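PDB 4ZK3: serpin B3, which probably inhibits proteases as a member of the serpin family and, as Pso p27, forms large aggregates in psoriasis. Local coordinates for residues Ala332-Thr337 and Ala341-Ala346; Phe287-Ser292 and Gly385-Pro390. One frame throughout, in Å; residues are numbered along the deposited sequence.

Contact 1 (Ala332-Thr337 and Ala341-Ala346); sequences AFVEVT and AEAAAA
Phe333 and Glu342 lie diagonally on the same face of two antiparallel strands, two residues apart in register. Phe333 faces Ala344, and the two residues exchange both backbone hydrogen bonds, with Phe333 N to Ala344 O at 2.9 Å. The ring is set with CG anti to the backbone N (chi1 169°). This carries it along the sheet toward Glu342, where CE1 lies 3.9 Å from Glu342 O, approaching obliquely. Glu342 and Glu335 form a second hydrogen-bonded pair, with Glu335 N to Glu342 O at 2.9 Å. Both Glu side chains extend from this face, and their OE1 atoms are 4.9 Å apart. One water donates to both, 2.9 Å from Glu335 OE1 and 2.6 Å from Glu342 OE1, and probably eases the repulsion if both are charged. Glu342 OE2 is hydrogen-bonded to Tyr181 on the strand beyond. The other face holds small apolar groups. Ala341 CB meets Val336 CG2 at 4.0 Å, and Ala332 CB meets Ala345 CB at 3.8 Å. Strand 340-351 lies between 325-336 and 174-185. This is the serpin arrangement in which the alanine-rich hinge of the reactive centre loop is inserted as strand 4 of sheet A, beside strand 5, as in cleaved, relaxed serpins.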
loop_
_atom_site.group_PDB
_atom_site.type_symbol
_atom_site.label_atom_id
_atom_site.label_comp_id
_atom_site.label_asym_id
_atom_site.label_seq_id
_atom_site.Cartn_x
_atom_site.Cartn_y
_atom_site.Cartn_z
ATOM N N ALA A 332 2.177 -6.991 3.274
ATOM C CA ALA A 332 0.984 -6.833 2.446
ATOM C C ALA A 332 0.570 -8.160 1.827
ATOM O O ALA A 332 1.415 -9.036 1.579
ATOM C CB ALA A 332 1.195 -5.766 1.360
ATOM N N PHE A 333 -0.732 -8.284 1.593
ATOM C CA PHE A 333 -1.397 -9.508 1.101
ATOM C C PHE A 333 -2.477 -9.132 0.098
ATOM O O PHE A 333 -3.247 -8.180 0.332
ATOM C CB PHE A 333 -2.092 -10.162 2.315
ATOM C CG PHE A 333 -3.051 -11.295 1.966
ATOM C CD1 PHE A 333 -4.384 -11.040 1.610
ATOM C CD2 PHE A 333 -2.631 -12.617 2.061
ATOM C CE1 PHE A 333 -5.269 -12.093 1.268
ATOM C CE2 PHE A 333 -3.532 -13.690 1.788
ATOM C CZ PHE A 333 -4.848 -13.414 1.392
ATOM N N VAL A 334 -2.579 -9.857 -1.011
ATOM C CA VAL A 334 -3.755 -9.747 -1.856
ATOM C C VAL A 334 -4.096 -11.138 -2.364
ATOM O O VAL A 334 -3.191 -11.940 -2.670
ATOM C CB VAL A 334 -3.514 -8.761 -3.071
ATOM C CG1 VAL A 334 -2.335 -9.183 -3.920
ATOM C CG2 VAL A 334 -4.768 -8.514 -3.888
ATOM N N GLU A 335 -5.389 -11.393 -2.479
ATOM C CA GLU A 335 -5.858 -12.579 -3.187
ATOM C C GLU A 335 -6.990 -12.198 -4.095
ATOM O O GLU A 335 -7.932 -11.537 -3.690
ATOM C CB GLU A 335 -6.349 -13.677 -2.215
ATOM C CG GLU A 335 -6.815 -14.929 -2.968
ATOM C CD GLU A 335 -7.074 -16.138 -2.113
ATOM O OE1 GLU A 335 -7.312 -15.993 -0.906
ATOM O OE2 GLU A 335 -7.053 -17.239 -2.693
ATOM N N VAL A 336 -6.928 -12.696 -5.310
ATOM C CA VAL A 336 -7.969 -12.513 -6.315
ATOM C C VAL A 336 -8.640 -13.867 -6.634
ATOM O O VAL A 336 -7.967 -14.864 -6.830
ATOM C CB VAL A 336 -7.264 -11.870 -7.553
ATOM C CG1 VAL A 336 -8.067 -11.976 -8.838
ATOM C CG2 VAL A 336 -6.960 -10.409 -7.222
ATOM N N THR A 337 -9.975 -13.881 -6.618
ATOM C CA THR A 337 -10.789 -15.044 -6.885
ATOM C C THR A 337 -11.860 -14.624 -7.874
ATOM O O THR A 337 -11.930 -13.454 -8.283
ATOM C CB THR A 337 -11.517 -15.584 -5.623
ATOM O OG1 THR A 337 -12.589 -14.686 -5.268
ATOM C CG2 THR A 337 -10.542 -15.749 -4.458
ATOM N N ALA A 341 -11.907 -9.625 -4.563
ATOM C CA ALA A 341 -10.536 -9.561 -4.074
ATOM C C ALA A 341 -10.523 -9.168 -2.622
ATOM O O ALA A 341 -11.475 -8.607 -2.129
ATOM C CB ALA A 341 -9.720 -8.605 -4.941
ATOM N N GLU A 342 -9.446 -9.507 -1.948
ATOM C CA GLU A 342 -9.239 -9.192 -0.567
ATOM C C GLU A 342 -7.840 -8.725 -0.474
ATOM O O GLU A 342 -6.915 -9.411 -0.985
ATOM C CB GLU A 342 -9.409 -10.459 0.307
ATOM C CG GLU A 342 -9.190 -10.243 1.803
ATOM C CD GLU A 342 -9.473 -11.532 2.627
ATOM O OE1 GLU A 342 -9.399 -12.663 2.059
ATOM O OE2 GLU A 342 -9.722 -11.400 3.852
ATOM N N ALA A 343 -7.650 -7.545 0.137
ATOM C CA ALA A 343 -6.338 -6.984 0.216
ATOM C C ALA A 343 -6.115 -6.374 1.585
ATOM O O ALA A 343 -7.059 -5.738 2.099
ATOM C CB ALA A 343 -6.122 -5.941 -0.877
ATOM N N ALA A 344 -4.890 -6.519 2.103
ATOM C CA ALA A 344 -4.522 -6.020 3.423
ATOM C C ALA A 344 -3.124 -5.619 3.509
ATOM O O ALA A 344 -2.280 -6.166 2.825
ATOM C CB ALA A 344 -4.791 -7.078 4.497
ATOM N N ALA A 345 -2.812 -4.667 4.392
ATOM C CA ALA A 345 -1.394 -4.298 4.611
ATOM C C ALA A 345 -1.258 -3.637 5.924
ATOM O O ALA A 345 -2.268 -3.196 6.541
ATOM C CB ALA A 345 -0.866 -3.411 3.498
ATOM N N ALA A 346 -0.024 -3.569 6.390
ATOM C CA ALA A 346 0.201 -2.825 7.573
ATOM C C ALA A 346 1.624 -2.321 7.600
ATOM O O ALA A 346 2.516 -2.933 6.996
ATOM C CB ALA A 346 -0.131 -3.653 8.823
HETATM O O HOH W 1 -9.407 -14.087 -0.152
#

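Contact 2 (Phe287-Ser292 and Gly385-Pro390)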
loop_
_atom_site.group_PDB
_atom_site.type_symbol
_atom_site.label_atom_id
_atom_site.label_comp_id
_atom_site.label_asym_id
_atom_site.label_seq_id
_atom_site.Cartn_x
_atom_site.Cartn_y
_atom_site.Cartn_z
ATOM N N PHE A 287 -4.959 -15.571 -8.080
ATOM C CA PHE A 287 -3.607 -15.422 -7.575
ATOM C C PHE A 287 -3.586 -14.879 -6.150
ATOM O O PHE A 287 -4.554 -14.247 -5.686
ATOM C CB PHE A 287 -2.708 -14.564 -8.504
ATOM C CG PHE A 287 -3.077 -13.073 -8.591
ATOM C CD1 PHE A 287 -2.515 -12.145 -7.718
ATOM C CD2 PHE A 287 -3.850 -12.616 -9.589
ATOM C CE1 PHE A 287 -2.768 -10.782 -7.879
ATOM C CE2 PHE A 287 -4.147 -11.288 -9.746
ATOM C CZ PHE A 287 -3.615 -10.353 -8.880
ATOM N N LYS A 288 -2.455 -15.080 -5.504
ATOM C CA LYS A 288 -2.226 -14.618 -4.147
ATOM C C LYS A 288 -0.834 -14.091 -4.054
ATOM O O LYS A 288 0.106 -14.770 -4.466
ATOM C CB LYS A 288 -2.386 -15.802 -3.209
ATOM C CG LYS A 288 -2.082 -15.539 -1.738
ATOM C CD LYS A 288 -2.311 -16.767 -0.883
ATOM C CE LYS A 288 -3.797 -17.036 -0.739
ATOM N NZ LYS A 288 -4.030 -18.253 0.079
ATOM N N VAL A 289 -0.666 -12.881 -3.552
ATOM C CA VAL A 289 0.649 -12.356 -3.327
ATOM C C VAL A 289 0.805 -11.918 -1.854
ATOM O O VAL A 289 -0.037 -11.170 -1.328
ATOM C CB VAL A 289 0.919 -11.168 -4.261
ATOM C CG1 VAL A 289 2.219 -10.457 -3.911
ATOM C CG2 VAL A 289 0.927 -11.606 -5.726
ATOM N N GLU A 290 1.944 -12.282 -1.251
ATOM C CA GLU A 290 2.263 -11.922 0.087
ATOM C C GLU A 290 3.684 -11.433 0.129
ATOM O O GLU A 290 4.587 -12.151 -0.245
ATOM C CB GLU A 290 2.069 -13.145 0.957
ATOM C CG GLU A 290 0.691 -13.743 0.828
ATOM C CD GLU A 290 0.419 -14.812 1.887
ATOM O OE1 GLU A 290 0.104 -15.951 1.505
ATOM O OE2 GLU A 290 0.453 -14.481 3.107
ATOM N N GLU A 291 3.913 -10.189 0.495
ATOM C CA GLU A 291 5.285 -9.717 0.558
ATOM C C GLU A 291 5.565 -8.875 1.796
ATOM O O GLU A 291 4.648 -8.210 2.344
ATOM C CB GLU A 291 5.620 -8.887 -0.676
ATOM C CG GLU A 291 5.404 -9.560 -2.032
ATOM C CD GLU A 291 6.358 -10.703 -2.362
ATOM O OE1 GLU A 291 7.519 -10.751 -1.874
ATOM O OE2 GLU A 291 5.908 -11.540 -3.133
ATOM N N SER A 292 6.827 -8.867 2.196
ATOM C CA SER A 292 7.339 -8.062 3.302
ATOM C C SER A 292 8.425 -7.085 2.885
ATOM O O SER A 292 9.220 -7.400 2.059
ATOM C CB SER A 292 7.938 -8.974 4.362
ATOM O OG SER A 292 6.947 -9.844 4.859
ATOM N N GLY A 385 0.906 -3.229 -7.131
ATOM C CA GLY A 385 1.627 -4.467 -7.262
ATOM C C GLY A 385 2.058 -4.866 -8.631
ATOM O O GLY A 385 1.621 -4.306 -9.647
ATOM N N ARG A 386 2.964 -5.836 -8.645
ATOM C CA ARG A 386 3.400 -6.483 -9.870
ATOM C C ARG A 386 3.317 -7.982 -9.664
ATOM O O ARG A 386 3.819 -8.518 -8.633
ATOM C CB ARG A 386 4.851 -6.158 -10.210
ATOM C CG ARG A 386 5.362 -7.044 -11.366
ATOM C CD ARG A 386 6.778 -6.758 -11.706
ATOM N NE ARG A 386 7.669 -7.339 -10.769
ATOM C CZ ARG A 386 8.927 -6.940 -10.530
ATOM N NH1 ARG A 386 9.474 -5.885 -11.113
ATOM N NH2 ARG A 386 9.651 -7.625 -9.661
ATOM N N PHE A 387 2.609 -8.629 -10.567
ATOM C CA PHE A 387 2.522 -10.096 -10.602
ATOM C C PHE A 387 3.405 -10.644 -11.710
ATOM O O PHE A 387 3.065 -10.514 -12.868
ATOM C CB PHE A 387 1.107 -10.524 -10.914
ATOM C CG PHE A 387 0.878 -12.010 -10.726
ATOM C CD1 PHE A 387 0.928 -12.573 -9.455
ATOM C CD2 PHE A 387 0.653 -12.844 -11.839
ATOM C CE1 PHE A 387 0.716 -13.932 -9.286
ATOM C CE2 PHE A 387 0.414 -14.198 -11.667
ATOM C CZ PHE A 387 0.450 -14.737 -10.382
ATOM N N SER A 388 4.540 -11.237 -11.342
ATOM C CA SER A 388 5.523 -11.756 -12.267
ATOM C C SER A 388 5.447 -13.261 -12.420
ATOM O O SER A 388 5.827 -13.795 -13.459
ATOM C CB SER A 388 6.921 -11.408 -11.745
ATOM O OG SER A 388 7.081 -9.986 -11.706
ATOM N N SER A 389 5.064 -13.956 -11.347
ATOM C CA SER A 389 4.926 -15.416 -11.375
ATOM C C SER A 389 4.069 -15.963 -10.268
ATOM O O SER A 389 4.203 -15.517 -9.143
ATOM C CB SER A 389 6.292 -16.085 -11.210
ATOM O OG SER A 389 6.135 -17.506 -11.207
ATOM N N PRO A 390 3.260 -16.997 -10.559
ATOM C CA PRO A 390 2.794 -17.775 -9.415
ATOM C C PRO A 390 3.951 -18.523 -8.757
ATOM O O PRO A 390 5.075 -18.596 -9.257
ATOM C CB PRO A 390 1.783 -18.759 -10.016
ATOM C CG PRO A 390 2.172 -18.890 -11.437
ATOM C CD PRO A 390 2.970 -17.666 -11.836
ATOM O OXT PRO A 390 3.791 -19.039 -7.656
#
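Phe387 presents one face of its ring to Phe287. Phe287 CG sits 3.9 Å above that plane, displaced toward the rim. The two rings are neither parallel nor perpendicular: their planes make 35°, and the centroids are 4.7 Å apart. The side chains run past each other in opposite directions. The closest touch is therefore at the root of one and far along the other, with Phe287 CB 3.6 Å from Phe387 CE1. Phe287 has its CG between the backbone N and the carbonyl carbon (chi1 68°), which swings the ring over Phe387. Val289, two residues on, points the same way from its strand. Its CG2 comes to the edge of the Phe387 ring, near its plane, 3.9 Å from CD1. Phe387 is thus met on a face and at an edge by one strand. The contact belongs to the serpin core, where the inner side of sheet A, here 287-292, packs on sheet B, here strand 380-387. No hydrogen bond crosses between the segments. More aromatic rings surround the pair: Phe371 meets Phe287 edge-to-face, and Phe200 does the same with Phe387.

From the N terminus, the chain first lays down 287-292 on strand 276-294. It then passes through helices 296-302 and 315-318 to reach 332-337. A short turn, 337-339, leads into strand 340-351 and so to 341-346, and contact 1 closes this hairpin. Contact 2 closes only when 385-390 arrives at the C terminus, so its loop of 92 residues holds contact 1 nested inside. The two contacts also meet directly. Segments 287-292 and 332-337 are neighbours in sheet A, with probable hydrogen bonds from Val289 N to Val334 O and from Val336 N to Phe287 O. Contact 1 joins strand 325-336 to the inserted strand within sheet A, whereas contact 2 ties it to sheet B.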